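Local structure of transcriptional regulator (GntR family) (Enterococcus faecalis, 3DDV) at residues S20-K25 with F127-T132; S8-Y13 with L35-I40. The protein probably regulates transcription as a GntR-family regulator, its UTRA domain being the part that, as in relatives, is expected to sense a small-molecule effector. All coordinates share one frame; numbering follows the deposited sequence.

Contact 1: residues S20-K25 with F127-T132; sequences SSEMEK and FEYVRT
Lys25 and Tyr129 make the apolar part of this contact, where helix 20-26 lies against one face of the antiparallel sheet. Lys25 CG sits 3.7 Å from the centroid of the Tyr129 ring and 6° off its normal, a CH-pi contact almost over the ring centre. A bend at chi2 (-76°) lays the lysine chain over this face, carrying CE to 4.0 Å from Tyr129 OH. Glu22 CG approaches the ring at its edge, 4.2 Å from Tyr129 CD2, and Ser21 OG comes obliquely to 3.6 Å from Tyr129 CE2. A bound magnesium ion lies about 3 Å from the Ser21 side chain. The opposite ring face is covered from within the strand by Arg131, whose NE lies 3.4 Å above the plane, toward the rim.

The polar part centres on Glu22 OE2. Its stronger hydrogen bond is with Ser54 OG; Arg131 adds a salt bridge, NH2 to OE2 3.3 Å, in which NH2 and NH1 both donate weak hydrogen bonds. OE2 lies near the guanidinium plane, while the carboxylate plane is turned 78° from it. Arg131 NH2 also bonds weakly to the carbonyl of Tyr129, and Ser19 N holds Glu22 OE1. With both carboxylate oxygens engaged and Arg131 beside it, buried Glu22 is probably stabilised as the anion; its charge would in turn offset that of the arginine packed on the tyrosine.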
loop_
_atom_site.group_PDB
_atom_site.type_symbol
_atom_site.label_atom_id
_atom_site.label_comp_id
_atom_site.label_asym_id
_atom_site.label_seq_id
_atom_site.Cartn_x
_atom_site.Cartn_y
_atom_site.Cartn_z
ATOM N N SER B 20 3.445 -32.525 3.874
ATOM C CA SER B 20 3.283 -31.526 4.937
ATOM C C SER B 20 2.279 -30.419 4.616
ATOM O O SER B 20 1.396 -30.079 5.426
ATOM C CB SER B 20 4.628 -30.872 5.234
ATOM O OG SER B 20 5.615 -31.886 5.306
ATOM N N SER B 21 2.433 -29.809 3.450
ATOM C CA SER B 21 1.560 -28.701 3.147
ATOM C C SER B 21 0.136 -29.265 3.029
ATOM O O SER B 21 -0.833 -28.609 3.415
ATOM C CB SER B 21 2.021 -27.925 1.915
ATOM O OG SER B 21 1.538 -28.494 0.760
ATOM N N GLU B 22 0.015 -30.503 2.559
ATOM C CA GLU B 22 -1.303 -31.063 2.440
ATOM C C GLU B 22 -1.878 -31.319 3.831
ATOM O O GLU B 22 -3.052 -31.113 4.057
ATOM C CB GLU B 22 -1.287 -32.315 1.554
ATOM C CG GLU B 22 -1.064 -31.975 0.084
ATOM C CD GLU B 22 -0.928 -33.193 -0.824
ATOM O OE1 GLU B 22 -0.562 -34.273 -0.338
ATOM O OE2 GLU B 22 -1.186 -33.066 -2.036
ATOM N N MET B 23 -1.054 -31.757 4.774
ATOM C CA MET B 23 -1.528 -32.007 6.145
ATOM C C MET B 23 -2.021 -30.703 6.760
ATOM O O MET B 23 -3.101 -30.621 7.329
ATOM C CB MET B 23 -0.403 -32.570 7.000
ATOM C CG MET B 23 -0.040 -33.998 6.634
ATOM S SD MET B 23 1.331 -34.656 7.602
ATOM C CE MET B 23 0.654 -34.307 9.226
ATOM N N GLU B 24 -1.206 -29.681 6.610
ATOM C CA GLU B 24 -1.469 -28.396 7.187
ATOM C C GLU B 24 -2.790 -27.770 6.636
ATOM O O GLU B 24 -3.689 -27.437 7.417
ATOM C CB GLU B 24 -0.219 -27.526 6.922
ATOM C CG GLU B 24 -0.068 -26.249 7.748
ATOM C CD GLU B 24 -0.199 -24.974 6.941
ATOM O OE1 GLU B 24 -0.641 -25.019 5.771
ATOM O OE2 GLU B 24 0.150 -23.905 7.486
ATOM N N LYS B 25 -2.910 -27.656 5.310
ATOM C CA LYS B 25 -4.070 -27.021 4.678
ATOM C C LYS B 25 -5.354 -27.840 4.788
ATOM O O LYS B 25 -6.440 -27.289 4.809
ATOM C CB LYS B 25 -3.853 -26.818 3.177
ATOM C CG LYS B 25 -2.586 -26.141 2.773
ATOM C CD LYS B 25 -2.596 -24.643 2.993
ATOM C CE LYS B 25 -1.265 -24.081 2.539
ATOM N NZ LYS B 25 -1.117 -22.659 2.946
ATOM N N PHE B 127 -11.992 -29.300 2.632
ATOM C CA PHE B 127 -12.249 -30.398 1.755
ATOM C C PHE B 127 -11.481 -30.338 0.447
ATOM O O PHE B 127 -11.643 -31.203 -0.393
ATOM C CB PHE B 127 -13.756 -30.541 1.540
ATOM C CG PHE B 127 -14.353 -29.484 0.691
ATOM C CD1 PHE B 127 -14.371 -29.621 -0.687
ATOM C CD2 PHE B 127 -14.934 -28.358 1.260
ATOM C CE1 PHE B 127 -14.939 -28.638 -1.493
ATOM C CE2 PHE B 127 -15.496 -27.376 0.472
ATOM C CZ PHE B 127 -15.501 -27.499 -0.916
ATOM N N GLU B 128 -10.597 -29.380 0.284
ATOM C CA GLU B 128 -9.994 -29.163 -1.001
ATOM C C GLU B 128 -8.720 -28.350 -0.805
ATOM O O GLU B 128 -8.736 -27.347 -0.078
ATOM C CB GLU B 128 -10.975 -28.346 -1.809
ATOM C CG GLU B 128 -10.998 -28.682 -3.204
ATOM C CD GLU B 128 -11.920 -27.776 -4.073
ATOM O OE1 GLU B 128 -12.177 -26.551 -3.750
ATOM O OE2 GLU B 128 -12.319 -28.340 -5.141
ATOM N N TYR B 129 -7.619 -28.753 -1.426
ATOM C CA TYR B 129 -6.455 -27.872 -1.516
ATOM C C TYR B 129 -6.058 -27.857 -2.970
ATOM O O TYR B 129 -5.641 -28.848 -3.519
ATOM C CB TYR B 129 -5.320 -28.414 -0.656
ATOM C CG TYR B 129 -4.039 -27.649 -0.789
ATOM C CD1 TYR B 129 -4.045 -26.288 -0.960
ATOM C CD2 TYR B 129 -2.816 -28.284 -0.700
ATOM C CE1 TYR B 129 -2.875 -25.573 -1.066
ATOM C CE2 TYR B 129 -1.626 -27.560 -0.779
ATOM C CZ TYR B 129 -1.679 -26.203 -0.978
ATOM O OH TYR B 129 -0.533 -25.459 -1.101
ATOM N N VAL B 130 -6.236 -26.743 -3.625
ATOM C CA VAL B 130 -6.195 -26.738 -5.083
ATOM C C VAL B 130 -5.163 -25.735 -5.513
ATOM O O VAL B 130 -5.069 -24.636 -4.953
ATOM C CB VAL B 130 -7.609 -26.440 -5.704
ATOM C CG1 VAL B 130 -7.583 -26.560 -7.225
ATOM C CG2 VAL B 130 -8.652 -27.392 -5.089
ATOM N N ARG B 131 -4.326 -26.131 -6.453
ATOM C CA ARG B 131 -3.176 -25.301 -6.792
ATOM C C ARG B 131 -3.159 -25.283 -8.296
ATOM O O ARG B 131 -2.943 -26.331 -8.951
ATOM C CB ARG B 131 -1.906 -25.908 -6.239
ATOM C CG ARG B 131 -1.958 -26.094 -4.720
ATOM C CD ARG B 131 -1.252 -27.346 -4.271
ATOM N NE ARG B 131 -2.177 -28.442 -4.141
ATOM C CZ ARG B 131 -1.818 -29.680 -3.810
ATOM N NH1 ARG B 131 -0.567 -30.017 -3.622
ATOM N NH2 ARG B 131 -2.725 -30.608 -3.703
ATOM N N THR B 132 -3.456 -24.110 -8.830
ATOM C CA THR B 132 -3.659 -23.971 -10.221
ATOM C C THR B 132 -2.653 -23.025 -10.822
ATOM O O THR B 132 -2.317 -22.006 -10.246
ATOM C CB THR B 132 -5.008 -23.457 -10.466
ATOM O OG1 THR B 132 -5.938 -24.395 -9.953
ATOM C CG2 THR B 132 -5.211 -23.274 -11.939
#

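Contact 2: residues S8-Y13 with L35-I40; sequences SRTVSY and LRMERI
Tyr13 packs closely on Leu35 and Met37, and Tyr13 and Met37 also reach helix 65-70 at Lys65, Ile68 and Thr69. Leu35 CD1 lies over one ring face, 4.2 Å from the centroid, while Leu35 CD2 reaches 3.6 Å from Tyr13 CZ. A chi1 of 72°, with CG between the backbone N and the carbonyl carbon, carries Met37 SD to the ring edge, a Met-aromatic contact 5.1 Å from the centroid. Met37 CB touches Tyr13 CD1 at 3.6 Å. Farther along this face, Ser8 OG meets the edge of the Arg39 guanidinium, whose NE forms a salt bridge with Glu51 and whose NH1 bonds to Thr69 O.

On the other face, Val11 CG2 packs 3.7 Å from Ile40 CG1, and Tyr103 covers both residues. The solvent side is exposed Arg9, its guanidinium over Val11 CG2, and partly exposed Ser12 and Glu38, joined by a weak OG to OE1 hydrogen bond.

Arg9 and Ile40 exchange two backbone hydrogen bonds, and Glu38 N donates to Ser12 O. Val11 N and Ser12 N both donate weak hydrogen bonds to Glu38 O, at 3.0 and 3.4 Å, and the register slips by one residue: a classic beta bulge in strand 8-16, one of the two outermost strands of the sheet within this chain.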
loop_
_atom_site.group_PDB
_atom_site.type_symbol
_atom_site.label_atom_id
_atom_site.label_comp_id
_atom_site.label_asym_id
_atom_site.label_seq_id
_atom_site.Cartn_x
_atom_site.Cartn_y
_atom_site.Cartn_z
ATOM N N SER B 8 -11.290 -31.104 -20.844
ATOM C CA SER B 8 -10.352 -31.228 -19.738
ATOM C C SER B 8 -9.740 -32.613 -19.785
ATOM O O SER B 8 -10.374 -33.545 -20.212
ATOM C CB SER B 8 -11.089 -31.010 -18.403
ATOM O OG SER B 8 -10.394 -31.554 -17.272
ATOM N N ARG B 9 -8.518 -32.745 -19.300
ATOM C CA ARG B 9 -7.773 -33.999 -19.364
ATOM C C ARG B 9 -7.136 -34.322 -17.993
ATOM O O ARG B 9 -6.287 -33.566 -17.493
ATOM C CB ARG B 9 -6.695 -33.838 -20.452
ATOM C CG ARG B 9 -5.841 -35.069 -20.735
ATOM C CD ARG B 9 -4.434 -34.710 -21.227
ATOM N NE ARG B 9 -3.465 -35.641 -20.639
ATOM C CZ ARG B 9 -2.149 -35.447 -20.544
ATOM N NH1 ARG B 9 -1.574 -34.339 -21.004
ATOM N NH2 ARG B 9 -1.386 -36.378 -19.976
ATOM N N THR B 10 -7.526 -35.434 -17.380
ATOM C CA THR B 10 -6.861 -35.873 -16.156
ATOM C C THR B 10 -5.503 -36.475 -16.453
ATOM O O THR B 10 -5.417 -37.556 -16.938
ATOM C CB THR B 10 -7.666 -36.915 -15.395
ATOM O OG1 THR B 10 -9.021 -36.500 -15.293
ATOM C CG2 THR B 10 -7.141 -37.048 -14.018
ATOM N N VAL B 11 -4.448 -35.757 -16.139
ATOM C CA VAL B 11 -3.073 -36.237 -16.226
ATOM C C VAL B 11 -2.653 -37.289 -15.170
ATOM O O VAL B 11 -1.814 -38.136 -15.439
ATOM C CB VAL B 11 -2.146 -35.035 -16.050
ATOM C CG1 VAL B 11 -0.681 -35.462 -15.754
ATOM C CG2 VAL B 11 -2.275 -34.137 -17.254
ATOM N N SER B 12 -3.144 -37.182 -13.940
ATOM C CA SER B 12 -2.950 -38.258 -12.973
ATOM C C SER B 12 -4.022 -38.267 -11.886
ATOM O O SER B 12 -4.759 -37.307 -11.711
ATOM C CB SER B 12 -1.570 -38.200 -12.345
ATOM O OG SER B 12 -1.470 -37.037 -11.604
ATOM N N TYR B 13 -4.094 -39.372 -11.160
ATOM C CA TYR B 13 -5.204 -39.591 -10.279
ATOM C C TYR B 13 -4.891 -40.791 -9.400
ATOM O O TYR B 13 -4.850 -41.905 -9.861
ATOM C CB TYR B 13 -6.455 -39.847 -11.122
ATOM C CG TYR B 13 -7.747 -39.885 -10.368
ATOM C CD1 TYR B 13 -8.469 -38.739 -10.142
ATOM C CD2 TYR B 13 -8.255 -41.058 -9.903
ATOM C CE1 TYR B 13 -9.668 -38.765 -9.459
ATOM C CE2 TYR B 13 -9.464 -41.104 -9.231
ATOM C CZ TYR B 13 -10.162 -39.946 -9.009
ATOM O OH TYR B 13 -11.363 -39.988 -8.346
ATOM N N LEU B 35 -6.914 -37.895 -1.941
ATOM C CA LEU B 35 -6.985 -38.182 -3.360
ATOM C C LEU B 35 -6.248 -37.061 -4.035
ATOM O O LEU B 35 -6.501 -35.906 -3.759
ATOM C CB LEU B 35 -8.429 -38.189 -3.843
ATOM C CG LEU B 35 -8.590 -38.517 -5.324
ATOM C CD1 LEU B 35 -8.073 -39.965 -5.575
ATOM C CD2 LEU B 35 -10.040 -38.355 -5.782
ATOM N N ARG B 36 -5.319 -37.386 -4.904
ATOM C CA ARG B 36 -4.550 -36.352 -5.518
ATOM C C ARG B 36 -4.749 -36.480 -6.966
ATOM O O ARG B 36 -4.582 -37.570 -7.514
ATOM C CB ARG B 36 -3.101 -36.572 -5.239
ATOM C CG ARG B 36 -2.323 -35.310 -5.389
ATOM C CD ARG B 36 -1.070 -35.494 -6.179
ATOM N NE ARG B 36 -0.164 -34.473 -5.760
ATOM C CZ ARG B 36 0.499 -34.499 -4.610
ATOM N NH1 ARG B 36 0.400 -35.562 -3.757
ATOM N NH2 ARG B 36 1.300 -33.452 -4.318
ATOM N N MET B 37 -5.161 -35.397 -7.590
ATOM C CA MET B 37 -5.468 -35.408 -9.019
ATOM C C MET B 37 -4.936 -34.167 -9.706
ATOM O O MET B 37 -4.868 -33.075 -9.119
ATOM C CB MET B 37 -6.952 -35.627 -9.280
ATOM C CG MET B 37 -7.917 -34.509 -8.970
ATOM S SD MET B 37 -9.525 -34.811 -9.774
ATOM C CE MET B 37 -9.182 -34.306 -11.469
ATOM N N GLU B 38 -4.449 -34.387 -10.918
ATOM C CA GLU B 38 -3.794 -33.364 -11.722
ATOM C C GLU B 38 -4.541 -33.289 -13.011
ATOM O O GLU B 38 -4.905 -34.331 -13.558
ATOM C CB GLU B 38 -2.385 -33.779 -12.053
ATOM C CG GLU B 38 -1.465 -33.587 -10.918
ATOM C CD GLU B 38 -0.100 -34.147 -11.149
ATOM O OE1 GLU B 38 0.211 -34.639 -12.259
ATOM O OE2 GLU B 38 0.653 -34.097 -10.179
ATOM N N ARG B 39 -4.709 -32.089 -13.536
ATOM C CA ARG B 39 -5.659 -31.889 -14.602
ATOM C C ARG B 39 -5.276 -30.672 -15.455
ATOM O O ARG B 39 -4.885 -29.656 -14.918
ATOM C CB ARG B 39 -6.997 -31.692 -13.909
ATOM C CG ARG B 39 -8.188 -31.542 -14.772
ATOM C CD ARG B 39 -9.074 -30.330 -14.327
ATOM N NE ARG B 39 -9.778 -30.549 -13.052
ATOM C CZ ARG B 39 -10.909 -31.254 -12.914
ATOM N NH1 ARG B 39 -11.500 -31.841 -13.958
ATOM N NH2 ARG B 39 -11.445 -31.375 -11.699
ATOM N N ILE B 40 -5.336 -30.817 -16.778
ATOM C CA ILE B 40 -5.211 -29.693 -17.741
ATOM C C ILE B 40 -6.594 -29.362 -18.336
ATOM O O ILE B 40 -7.334 -30.254 -18.690
ATOM C CB ILE B 40 -4.235 -30.042 -18.893
ATOM C CG1 ILE B 40 -2.939 -30.636 -18.332
ATOM C CG2 ILE B 40 -3.933 -28.823 -19.697
ATOM C CD1 ILE B 40 -1.944 -31.044 -19.352
#

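From the N terminus, strand 8-16 leads into helix 20-26 and then strand 34-43, which returns antiparallel to the first. Contact 2 thereby closes a short loop that contains the helix. Contact 1 starts from that helix and closes a much longer loop, spanning 101 residues, on strand 126-135; because the segments alternate along the chain, the two loops cross. Both contacts reach the same antiparallel sheet, contact 2 at its edge and contact 1 at an inner strand, with strand 46-56 lying between 34-43 and 126-135. Their centres are about 15 Å apart, bridged by a weak, long ion pair from Arg36 to Glu22.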